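Local coordinates for glyoxylate reductase (Paecilomyces sp. J18, PDB 3WNV), which probably reduces glyoxylate to glycolate with a nicotinamide cofactor, as a member of the D-isomer-specific 2-hydroxyacid dehydrogenase family, at residues 48-58 with 75-86; 263-273 with 285-293. One frame throughout, in Å; residues are numbered along the deposited sequence.

Contact 1 of 2, residues 48-58 with 75-86; sequences YDDVIAIYRSN and LPKSVKYICHNG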
loop_
_atom_site.group_PDB
_atom_site.type_symbol
_atom_site.label_atom_id
_atom_site.label_comp_id
_atom_site.label_asym_id
_atom_site.label_seq_id
_atom_site.Cartn_x
_atom_site.Cartn_y
_atom_site.Cartn_z
ATOM N N TYR A 48 1.581 7.964 -29.405
ATOM C CA TYR A 48 0.811 6.980 -28.667
ATOM C C TYR A 48 -0.645 6.902 -29.172
ATOM O O TYR A 48 -1.509 6.371 -28.485
ATOM C CB TYR A 48 0.787 7.346 -27.195
ATOM C CG TYR A 48 2.137 7.399 -26.530
ATOM C CD1 TYR A 48 3.180 6.582 -26.955
ATOM C CD2 TYR A 48 2.354 8.229 -25.442
ATOM C CE1 TYR A 48 4.416 6.597 -26.297
ATOM C CE2 TYR A 48 3.586 8.242 -24.767
ATOM C CZ TYR A 48 4.615 7.429 -25.225
ATOM O OH TYR A 48 5.849 7.429 -24.592
ATOM N N ASP A 49 -0.915 7.422 -30.364
ATOM C CA ASP A 49 -2.299 7.567 -30.829
ATOM C C ASP A 49 -3.031 6.243 -31.121
ATOM O O ASP A 49 -4.251 6.220 -31.284
ATOM C CB ASP A 49 -2.380 8.567 -31.986
ATOM C CG ASP A 49 -2.574 10.005 -31.486
ATOM O OD1 ASP A 49 -2.408 10.266 -30.258
ATOM O OD2 ASP A 49 -2.910 10.867 -32.315
ATOM N N ASP A 50 -2.292 5.139 -31.178
ATOM C CA ASP A 50 -2.905 3.818 -31.319
ATOM C C ASP A 50 -2.891 3.005 -30.027
ATOM O O ASP A 50 -3.252 1.826 -30.019
ATOM C CB ASP A 50 -2.175 3.024 -32.410
ATOM C CG ASP A 50 -2.445 3.589 -33.832
ATOM O OD1 ASP A 50 -3.635 3.717 -34.260
ATOM O OD2 ASP A 50 -1.452 3.939 -34.513
ATOM N N VAL A 51 -2.480 3.618 -28.927
ATOM C CA VAL A 51 -2.337 2.858 -27.673
ATOM C C VAL A 51 -3.695 2.622 -27.027
ATOM O O VAL A 51 -4.364 3.583 -26.650
ATOM C CB VAL A 51 -1.450 3.599 -26.692
ATOM C CG1 VAL A 51 -1.474 2.894 -25.306
ATOM C CG2 VAL A 51 -0.020 3.695 -27.250
ATOM N N ILE A 52 -4.108 1.362 -26.899
ATOM C CA ILE A 52 -5.409 1.028 -26.290
ATOM C C ILE A 52 -5.266 0.736 -24.805
ATOM O O ILE A 52 -6.209 0.914 -24.028
ATOM C CB ILE A 52 -6.090 -0.180 -27.003
ATOM C CG1 ILE A 52 -7.480 -0.482 -26.427
ATOM C CG2 ILE A 52 -5.248 -1.428 -26.901
ATOM C CD1 ILE A 52 -8.203 -1.589 -27.208
ATOM N N ALA A 53 -4.080 0.301 -24.389
ATOM C CA ALA A 53 -3.896 -0.071 -22.984
ATOM C C ALA A 53 -2.521 0.307 -22.485
ATOM O O ALA A 53 -1.554 0.234 -23.228
ATOM C CB ALA A 53 -4.109 -1.539 -22.800
ATOM N N ILE A 54 -2.426 0.608 -21.193
ATOM C CA ILE A 54 -1.177 1.084 -20.616
ATOM C C ILE A 54 -0.892 0.241 -19.397
ATOM O O ILE A 54 -1.776 0.053 -18.555
ATOM C CB ILE A 54 -1.312 2.544 -20.147
ATOM C CG1 ILE A 54 -1.302 3.504 -21.342
ATOM C CG2 ILE A 54 -0.171 2.908 -19.163
ATOM C CD1 ILE A 54 -1.640 4.968 -20.905
ATOM N N TYR A 55 0.336 -0.252 -19.277
ATOM C CA TYR A 55 0.782 -0.896 -18.046
ATOM C C TYR A 55 1.530 0.153 -17.263
ATOM O O TYR A 55 2.443 0.774 -17.812
ATOM C CB TYR A 55 1.790 -2.024 -18.406
ATOM C CG TYR A 55 2.404 -2.739 -17.193
ATOM C CD1 TYR A 55 3.282 -2.084 -16.320
ATOM C CD2 TYR A 55 2.156 -4.087 -16.974
ATOM C CE1 TYR A 55 3.865 -2.752 -15.201
ATOM C CE2 TYR A 55 2.714 -4.765 -15.876
ATOM C CZ TYR A 55 3.558 -4.083 -14.993
ATOM O OH TYR A 55 4.117 -4.771 -13.944
ATOM N N ARG A 56 1.203 0.334 -15.972
ATOM C CA ARG A 56 2.015 1.222 -15.156
ATOM C C ARG A 56 2.107 0.645 -13.771
ATOM O O ARG A 56 1.394 -0.312 -13.429
ATOM C CB ARG A 56 1.414 2.642 -15.109
ATOM C CG ARG A 56 0.121 2.749 -14.303
ATOM C CD ARG A 56 -0.348 4.200 -14.222
ATOM N NE ARG A 56 0.609 5.067 -13.488
ATOM C CZ ARG A 56 0.593 5.254 -12.159
ATOM N NH1 ARG A 56 -0.288 4.619 -11.388
ATOM N NH2 ARG A 56 1.464 6.095 -11.592
ATOM N N SER A 57 2.948 1.249 -12.938
ATOM C CA SER A 57 3.083 0.785 -11.547
ATOM C C SER A 57 3.211 1.931 -10.536
ATOM O O SER A 57 3.444 3.085 -10.923
ATOM C CB SER A 57 4.305 -0.099 -11.425
ATOM O OG SER A 57 5.481 0.642 -11.762
ATOM N N ASN A 58 3.122 1.612 -9.243
ATOM C CA ASN A 58 3.380 2.647 -8.235
ATOM C C ASN A 58 4.790 3.199 -8.380
ATOM O O ASN A 58 4.999 4.411 -8.349
ATOM C CB ASN A 58 3.127 2.110 -6.824
ATOM C CG ASN A 58 1.647 2.125 -6.452
ATOM O OD1 ASN A 58 0.884 3.036 -6.834
ATOM N ND2 ASN A 58 1.227 1.119 -5.699
ATOM N N LEU A 75 -3.842 12.124 -22.207
ATOM C CA LEU A 75 -3.765 10.801 -22.869
ATOM C C LEU A 75 -4.533 10.801 -24.195
ATOM O O LEU A 75 -5.528 11.500 -24.340
ATOM C CB LEU A 75 -4.307 9.705 -21.949
ATOM C CG LEU A 75 -3.499 9.385 -20.691
ATOM C CD1 LEU A 75 -4.206 8.343 -19.830
ATOM C CD2 LEU A 75 -2.046 8.946 -21.041
ATOM N N PRO A 76 -4.052 10.046 -25.191
ATOM C CA PRO A 76 -4.767 9.983 -26.463
ATOM C C PRO A 76 -6.125 9.317 -26.273
ATOM O O PRO A 76 -6.315 8.463 -25.383
ATOM C CB PRO A 76 -3.875 9.098 -27.352
ATOM C CG PRO A 76 -2.607 8.894 -26.616
ATOM C CD PRO A 76 -2.831 9.230 -25.168
ATOM N N LYS A 77 -7.059 9.724 -27.116
ATOM C CA LYS A 77 -8.422 9.216 -27.072
ATOM C C LYS A 77 -8.500 7.690 -27.235
ATOM O O LYS A 77 -9.480 7.051 -26.801
ATOM C CB LYS A 77 -9.227 9.943 -28.147
ATOM C CG LYS A 77 -10.722 9.789 -28.120
ATOM C CD LYS A 77 -11.345 10.602 -29.292
ATOM C CE LYS A 77 -12.879 10.550 -29.279
ATOM N NZ LYS A 77 -13.394 11.290 -28.105
ATOM N N SER A 78 -7.482 7.096 -27.872
ATOM C CA SER A 78 -7.440 5.645 -28.035
ATOM C C SER A 78 -7.401 4.847 -26.715
ATOM O O SER A 78 -7.813 3.688 -26.675
ATOM C CB SER A 78 -6.216 5.272 -28.872
ATOM O OG SER A 78 -5.049 5.913 -28.337
ATOM N N VAL A 79 -6.863 5.431 -25.656
ATOM C CA VAL A 79 -6.627 4.673 -24.412
ATOM C C VAL A 79 -7.930 4.226 -23.768
ATOM O O VAL A 79 -8.821 5.044 -23.502
ATOM C CB VAL A 79 -5.850 5.483 -23.405
ATOM C CG1 VAL A 79 -5.648 4.678 -22.083
ATOM C CG2 VAL A 79 -4.515 5.933 -24.000
ATOM N N LYS A 80 -8.066 2.919 -23.567
ATOM C CA LYS A 80 -9.286 2.377 -22.972
ATOM C C LYS A 80 -9.060 1.701 -21.643
ATOM O O LYS A 80 -10.009 1.476 -20.922
ATOM C CB LYS A 80 -10.048 1.482 -23.952
ATOM C CG LYS A 80 -10.453 2.251 -25.206
ATOM C CD LYS A 80 -11.807 1.827 -25.771
ATOM C CE LYS A 80 -11.881 0.328 -26.040
ATOM N NZ LYS A 80 -12.914 -0.009 -27.079
ATOM N N TYR A 81 -7.802 1.380 -21.336
ATOM C CA TYR A 81 -7.435 0.603 -20.155
ATOM C C TYR A 81 -6.141 1.128 -19.558
ATOM O O TYR A 81 -5.191 1.463 -20.282
ATOM C CB TYR A 81 -7.227 -0.872 -20.499
ATOM C CG TYR A 81 -8.439 -1.496 -21.096
ATOM C CD1 TYR A 81 -9.480 -1.958 -20.289
ATOM C CD2 TYR A 81 -8.575 -1.587 -22.469
ATOM C CE1 TYR A 81 -10.633 -2.497 -20.865
ATOM C CE2 TYR A 81 -9.712 -2.140 -23.042
ATOM C CZ TYR A 81 -10.732 -2.589 -22.227
ATOM O OH TYR A 81 -11.855 -3.123 -22.800
ATOM N N ILE A 82 -6.076 1.156 -18.236
ATOM C CA ILE A 82 -4.815 1.350 -17.555
ATOM C C ILE A 82 -4.740 0.252 -16.551
ATOM O O ILE A 82 -5.614 0.119 -15.678
ATOM C CB ILE A 82 -4.755 2.681 -16.803
ATOM C CG1 ILE A 82 -4.779 3.826 -17.793
ATOM C CG2 ILE A 82 -3.453 2.785 -15.947
ATOM C CD1 ILE A 82 -5.046 5.168 -17.059
ATOM N N CYS A 83 -3.718 -0.574 -16.690
ATOM C CA CYS A 83 -3.533 -1.714 -15.825
ATOM C C CYS A 83 -2.381 -1.411 -14.903
ATOM O O CYS A 83 -1.233 -1.303 -15.322
ATOM C CB CYS A 83 -3.306 -2.975 -16.673
ATOM S SG CYS A 83 -4.770 -3.327 -17.753
ATOM N N HIS A 84 -2.708 -1.241 -13.620
ATOM C CA HIS A 84 -1.812 -0.721 -12.614
ATOM C C HIS A 84 -1.262 -1.806 -11.688
ATOM O O HIS A 84 -2.003 -2.664 -11.184
ATOM C CB HIS A 84 -2.602 0.328 -11.780
ATOM C CG HIS A 84 -1.851 0.856 -10.580
ATOM N ND1 HIS A 84 -0.877 1.833 -10.676
ATOM C CD2 HIS A 84 -1.931 0.522 -9.271
ATOM C CE1 HIS A 84 -0.422 2.107 -9.453
ATOM N NE2 HIS A 84 -1.032 1.311 -8.593
ATOM N N ASN A 85 0.046 -1.766 -11.476
ATOM C CA ASN A 85 0.724 -2.690 -10.577
ATOM C C ASN A 85 0.728 -2.064 -9.193
ATOM O O ASN A 85 1.454 -1.098 -8.904
ATOM C CB ASN A 85 2.135 -2.971 -11.075
ATOM C CG ASN A 85 2.836 -3.995 -10.222
ATOM O OD1 ASN A 85 2.481 -4.175 -9.062
ATOM N ND2 ASN A 85 3.823 -4.668 -10.777
ATOM N N GLY A 86 -0.108 -2.612 -8.330
ATOM C CA GLY A 86 -0.183 -2.100 -6.953
ATOM C C GLY A 86 -1.567 -2.314 -6.376
ATOM O O GLY A 86 -2.537 -2.269 -7.110
#
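I54 and L75 meet tip to tip, CD1 of I54 lying 4.0 Å from CD2 of L75, and CG1 of V79 comes in obliquely at that same I54 methyl, so three branched side chains close one apolar patch. Further along this face the chain of R56 is draped over I82, its CD 3.8 Å from I82 CG2. With CG between its backbone N and carbonyl carbon (chi1 71°) and a bend at chi3, R56 sets its guanidinium nearly parallel to the H84 ring, the planes 15° apart; its NH1 is bonded to N91 OD1, and it makes a cation-pi contact with F67. N58 sets OD1 at the edge of the H84 ring, 3.1 Å from CE1; that OD1 accepts from N91 ND2, while H84 NE2 is bonded to G88 O. Strands 51-57 and 81-85 are parallel neighbours inside the five-stranded sheet of what is probably the substrate-binding domain, as in relatives, zipped by bonds such as C83 N to I54 O (2.8 Å). On the other face the CB atoms of A53 and Y81 abut at 3.9 Å; further along, helix 297-317 covers Y55, C83 and N85. Y55 and N85 run side by side, planes 81° apart, and N85 ND2 donates to Y55 OH (3.2 Å). Ahead of the strands, two type I turns interlock: P76 CG presses on Y48 CB (3.8 Å), and S78 OG donates to V51 O (3.0 Å) from above the carbonyl plane.

Contact 2 of 2, residues 263-273 with 285-293; sequences ASVGLDVYENE and RAMLLPHIG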
loop_
_atom_site.group_PDB
_atom_site.type_symbol
_atom_site.label_atom_id
_atom_site.label_comp_id
_atom_site.label_asym_id
_atom_site.label_seq_id
_atom_site.Cartn_x
_atom_site.Cartn_y
_atom_site.Cartn_z
ATOM N N ALA A 263 3.773 3.905 22.977
ATOM C CA ALA A 263 4.961 3.242 23.482
ATOM C C ALA A 263 5.972 2.999 22.344
ATOM O O ALA A 263 7.195 3.182 22.496
ATOM C CB ALA A 263 4.580 1.936 24.165
ATOM N N SER A 264 5.462 2.590 21.187
ATOM C CA SER A 264 6.322 2.261 20.063
ATOM C C SER A 264 5.493 2.251 18.801
ATOM O O SER A 264 4.263 2.251 18.865
ATOM C CB SER A 264 7.000 0.908 20.246
ATOM O OG SER A 264 7.956 0.716 19.193
ATOM N N VAL A 265 6.164 2.258 17.661
ATOM C CA VAL A 265 5.486 2.089 16.387
ATOM C C VAL A 265 6.253 1.091 15.542
ATOM O O VAL A 265 7.454 0.922 15.697
ATOM C CB VAL A 265 5.314 3.371 15.572
ATOM C CG1 VAL A 265 4.393 4.389 16.302
ATOM C CG2 VAL A 265 6.705 4.010 15.269
ATOM N N GLY A 266 5.520 0.446 14.648
ATOM C CA GLY A 266 6.086 -0.495 13.689
ATOM C C GLY A 266 5.630 -0.016 12.319
ATOM O O GLY A 266 4.504 -0.308 11.905
ATOM N N LEU A 267 6.500 0.697 11.609
ATOM C CA LEU A 267 6.089 1.352 10.353
ATOM C C LEU A 267 6.835 0.840 9.142
ATOM O O LEU A 267 8.029 0.609 9.223
ATOM C CB LEU A 267 6.347 2.866 10.451
ATOM C CG LEU A 267 5.673 3.529 11.671
ATOM C CD1 LEU A 267 6.021 5.011 11.664
ATOM C CD2 LEU A 267 4.141 3.342 11.677
ATOM N N ASP A 268 6.139 0.784 7.996
ATOM C CA ASP A 268 6.748 0.439 6.726
ATOM C C ASP A 268 6.497 1.601 5.807
ATOM O O ASP A 268 7.045 1.668 4.724
ATOM C CB ASP A 268 6.076 -0.803 6.168
ATOM C CG ASP A 268 6.872 -1.453 5.027
ATOM O OD1 ASP A 268 8.129 -1.528 5.127
ATOM O OD2 ASP A 268 6.219 -1.890 4.053
ATOM N N VAL A 269 5.704 2.555 6.259
ATOM C CA VAL A 269 5.307 3.678 5.382
ATOM C C VAL A 269 5.285 5.007 6.117
ATOM O O VAL A 269 5.140 5.034 7.342
ATOM C CB VAL A 269 3.913 3.423 4.726
ATOM C CG1 VAL A 269 3.990 2.239 3.793
ATOM C CG2 VAL A 269 2.822 3.225 5.805
ATOM N N TYR A 270 5.411 6.110 5.375
ATOM C CA TYR A 270 5.625 7.432 5.967
ATOM C C TYR A 270 4.931 8.520 5.174
ATOM O O TYR A 270 4.764 8.415 3.945
ATOM C CB TYR A 270 7.137 7.767 6.071
ATOM C CG TYR A 270 7.854 6.616 6.722
ATOM C CD1 TYR A 270 7.899 6.501 8.106
ATOM C CD2 TYR A 270 8.381 5.599 5.940
ATOM C CE1 TYR A 270 8.521 5.413 8.712
ATOM C CE2 TYR A 270 8.986 4.508 6.526
ATOM C CZ TYR A 270 9.035 4.416 7.906
ATOM O OH TYR A 270 9.645 3.314 8.462
ATOM N N GLU A 271 4.577 9.589 5.862
ATOM C CA GLU A 271 3.782 10.639 5.231
ATOM C C GLU A 271 4.444 11.303 4.025
ATOM O O GLU A 271 3.744 11.652 3.083
ATOM C CB GLU A 271 3.378 11.694 6.263
ATOM C CG GLU A 271 2.499 12.794 5.684
ATOM C CD GLU A 271 1.921 13.701 6.755
ATOM O OE1 GLU A 271 2.259 13.492 7.936
ATOM O OE2 GLU A 271 1.144 14.631 6.414
ATOM N N ASN A 272 5.767 11.491 4.056
ATOM C CA ASN A 272 6.475 12.104 2.939
ATOM C C ASN A 272 7.608 11.252 2.423
ATOM O O ASN A 272 8.709 11.745 2.144
ATOM C CB ASN A 272 6.987 13.473 3.356
ATOM C CG ASN A 272 5.844 14.431 3.639
ATOM O OD1 ASN A 272 5.117 14.812 2.722
ATOM N ND2 ASN A 272 5.670 14.813 4.899
ATOM N N GLU A 273 7.346 9.956 2.290
ATOM C CA GLU A 273 8.420 9.026 1.965
ATOM C C GLU A 273 8.980 9.391 0.586
ATOM O O GLU A 273 8.246 9.813 -0.294
ATOM C CB GLU A 273 7.969 7.552 2.128
ATOM C CG GLU A 273 7.004 7.039 1.110
ATOM C CD GLU A 273 6.603 5.587 1.369
ATOM O OE1 GLU A 273 5.999 5.299 2.449
ATOM O OE2 GLU A 273 6.845 4.748 0.477
ATOM N N ARG A 285 13.375 3.345 19.916
ATOM C CA ARG A 285 12.252 2.506 20.382
ATOM C C ARG A 285 11.239 2.191 19.293
ATOM O O ARG A 285 10.432 1.268 19.452
ATOM C CB ARG A 285 11.504 3.161 21.553
ATOM C CG ARG A 285 12.414 3.579 22.694
ATOM C CD ARG A 285 11.605 4.189 23.835
ATOM N NE ARG A 285 12.463 4.393 24.998
ATOM C CZ ARG A 285 12.052 4.445 26.266
ATOM N NH1 ARG A 285 10.762 4.303 26.569
ATOM N NH2 ARG A 285 12.943 4.646 27.236
ATOM N N ALA A 286 11.296 2.928 18.181
ATOM C CA ALA A 286 10.481 2.645 16.993
ATOM C C ALA A 286 11.064 1.493 16.166
ATOM O O ALA A 286 12.264 1.236 16.202
ATOM C CB ALA A 286 10.370 3.893 16.126
ATOM N N MET A 287 10.209 0.788 15.433
ATOM C CA MET A 287 10.683 -0.254 14.515
ATOM C C MET A 287 10.310 0.182 13.114
ATOM O O MET A 287 9.117 0.313 12.821
ATOM C CB MET A 287 10.024 -1.585 14.851
ATOM C CG MET A 287 10.533 -2.707 13.950
ATOM S SD MET A 287 12.236 -3.219 14.368
ATOM C CE MET A 287 12.694 -4.287 12.998
ATOM N N LEU A 288 11.314 0.447 12.274
ATOM C CA LEU A 288 11.080 1.171 11.006
ATOM C C LEU A 288 11.682 0.421 9.834
ATOM O O LEU A 288 12.875 0.023 9.878
ATOM C CB LEU A 288 11.741 2.543 11.061
ATOM C CG LEU A 288 11.288 3.469 12.191
ATOM C CD1 LEU A 288 11.954 4.825 12.106
ATOM C CD2 LEU A 288 9.745 3.653 12.175
ATOM N N LEU A 289 10.885 0.257 8.776
ATOM C CA LEU A 289 11.356 -0.290 7.492
ATOM C C LEU A 289 11.053 0.692 6.356
ATOM O O LEU A 289 10.103 1.485 6.432
ATOM C CB LEU A 289 10.670 -1.644 7.206
ATOM C CG LEU A 289 11.084 -2.781 8.170
ATOM C CD1 LEU A 289 10.196 -4.001 7.906
ATOM C CD2 LEU A 289 12.557 -3.154 7.958
ATOM N N PRO A 290 11.862 0.647 5.282
ATOM C CA PRO A 290 11.644 1.588 4.157
ATOM C C PRO A 290 10.722 1.043 3.077
ATOM O O PRO A 290 11.131 0.815 1.912
ATOM C CB PRO A 290 13.048 1.803 3.605
ATOM C CG PRO A 290 13.761 0.429 3.878
ATOM C CD PRO A 290 13.179 -0.025 5.229
ATOM N N HIS A 291 9.489 0.788 3.486
ATOM C CA HIS A 291 8.440 0.312 2.585
ATOM C C HIS A 291 8.849 -0.909 1.791
ATOM O O HIS A 291 8.827 -0.872 0.545
ATOM C CB HIS A 291 7.981 1.459 1.643
ATOM C CG HIS A 291 6.579 1.322 1.177
ATOM N ND1 HIS A 291 5.878 2.361 0.595
ATOM C CD2 HIS A 291 5.701 0.280 1.238
ATOM C CE1 HIS A 291 4.658 1.956 0.291
ATOM N NE2 HIS A 291 4.525 0.695 0.680
ATOM N N ILE A 292 9.128 -2.001 2.525
ATOM C CA ILE A 292 9.568 -3.243 1.913
ATOM C C ILE A 292 8.458 -4.296 1.825
ATOM O O ILE A 292 8.730 -5.425 1.403
ATOM C CB ILE A 292 10.781 -3.876 2.629
ATOM C CG1 ILE A 292 10.411 -4.465 4.008
ATOM C CG2 ILE A 292 11.984 -2.870 2.690
ATOM C CD1 ILE A 292 11.571 -5.314 4.579
ATOM N N GLY A 293 7.256 -3.926 2.222
ATOM C CA GLY A 293 6.109 -4.848 2.301
ATOM C C GLY A 293 6.075 -5.934 1.234
ATOM O O GLY A 293 6.164 -7.120 1.507
HETATM O O HOH W 1 8.114 2.937 25.112
#
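V269 CG1 sits over the centre of one face of the H291 ring, 3.5 Å from its centroid in a CH-pi contact, and E273 takes the edge: H291 ND1 donates in the ring plane to the syn lone pair of E273 OE2 (2.6 Å), the carboxylate turned 87° to the ring. The Y270 ring has L289 O at its edge, where Y270 OH donates to that carbonyl (2.8 Å), and L288 CD2 also lies near its plane. These rings gather past the end of a beta-alpha-beta unit, strand 262-267, helix 278-281 and strand 287-288, at the rim of the Rossmann-type nucleotide-binding sheet. The H291-E273 pair is consistent with the histidine-glutamate pair that relatives use in catalysis. E273 is itself steadied, because its OE1 accepts from Y270 N through the anti lone pair. D268, with CG anti to its N (chi1 -165°), turns its carboxylate to the backbone just beyond H291: OD1 accepts from I292 N (2.8 Å) and OD2 from G293 N (2.9 Å), both on their syn sides. A leucine in place of D268 would probably leave these two amides without acceptors and let the segment carrying H291 shift. Between the strands, M287 N bonds V265 O (2.8 Å) almost straight, and L267 and L288 run alongside each other, L267 CB touching L288 CD2 at 3.9 Å. At the far end, a water donates to A263 O (2.8 Å) and weakly accepts from R285 NH1.

Overall arrangement
Contact 1 and contact 2 belong to two different parallel sheets, one in each domain of the chain, on opposite sides of its centre: their centres are 32 Å apart, yet their nearest atoms come to about 7 Å without touching. Both meet R244, which touches the side chains of N58 in contact 1 and H291 in contact 2. A sulfate, probably from the crystallisation liquor, lies about 3 Å from the side chain of N58, and a sulfate lies about 4 Å from that of H291, consistent with an anion-accepting region between the domains, where relatives bind substrate. Helix 297-317 follows shortly after residues 285-293 and returns the chain to cover one face of contact 1.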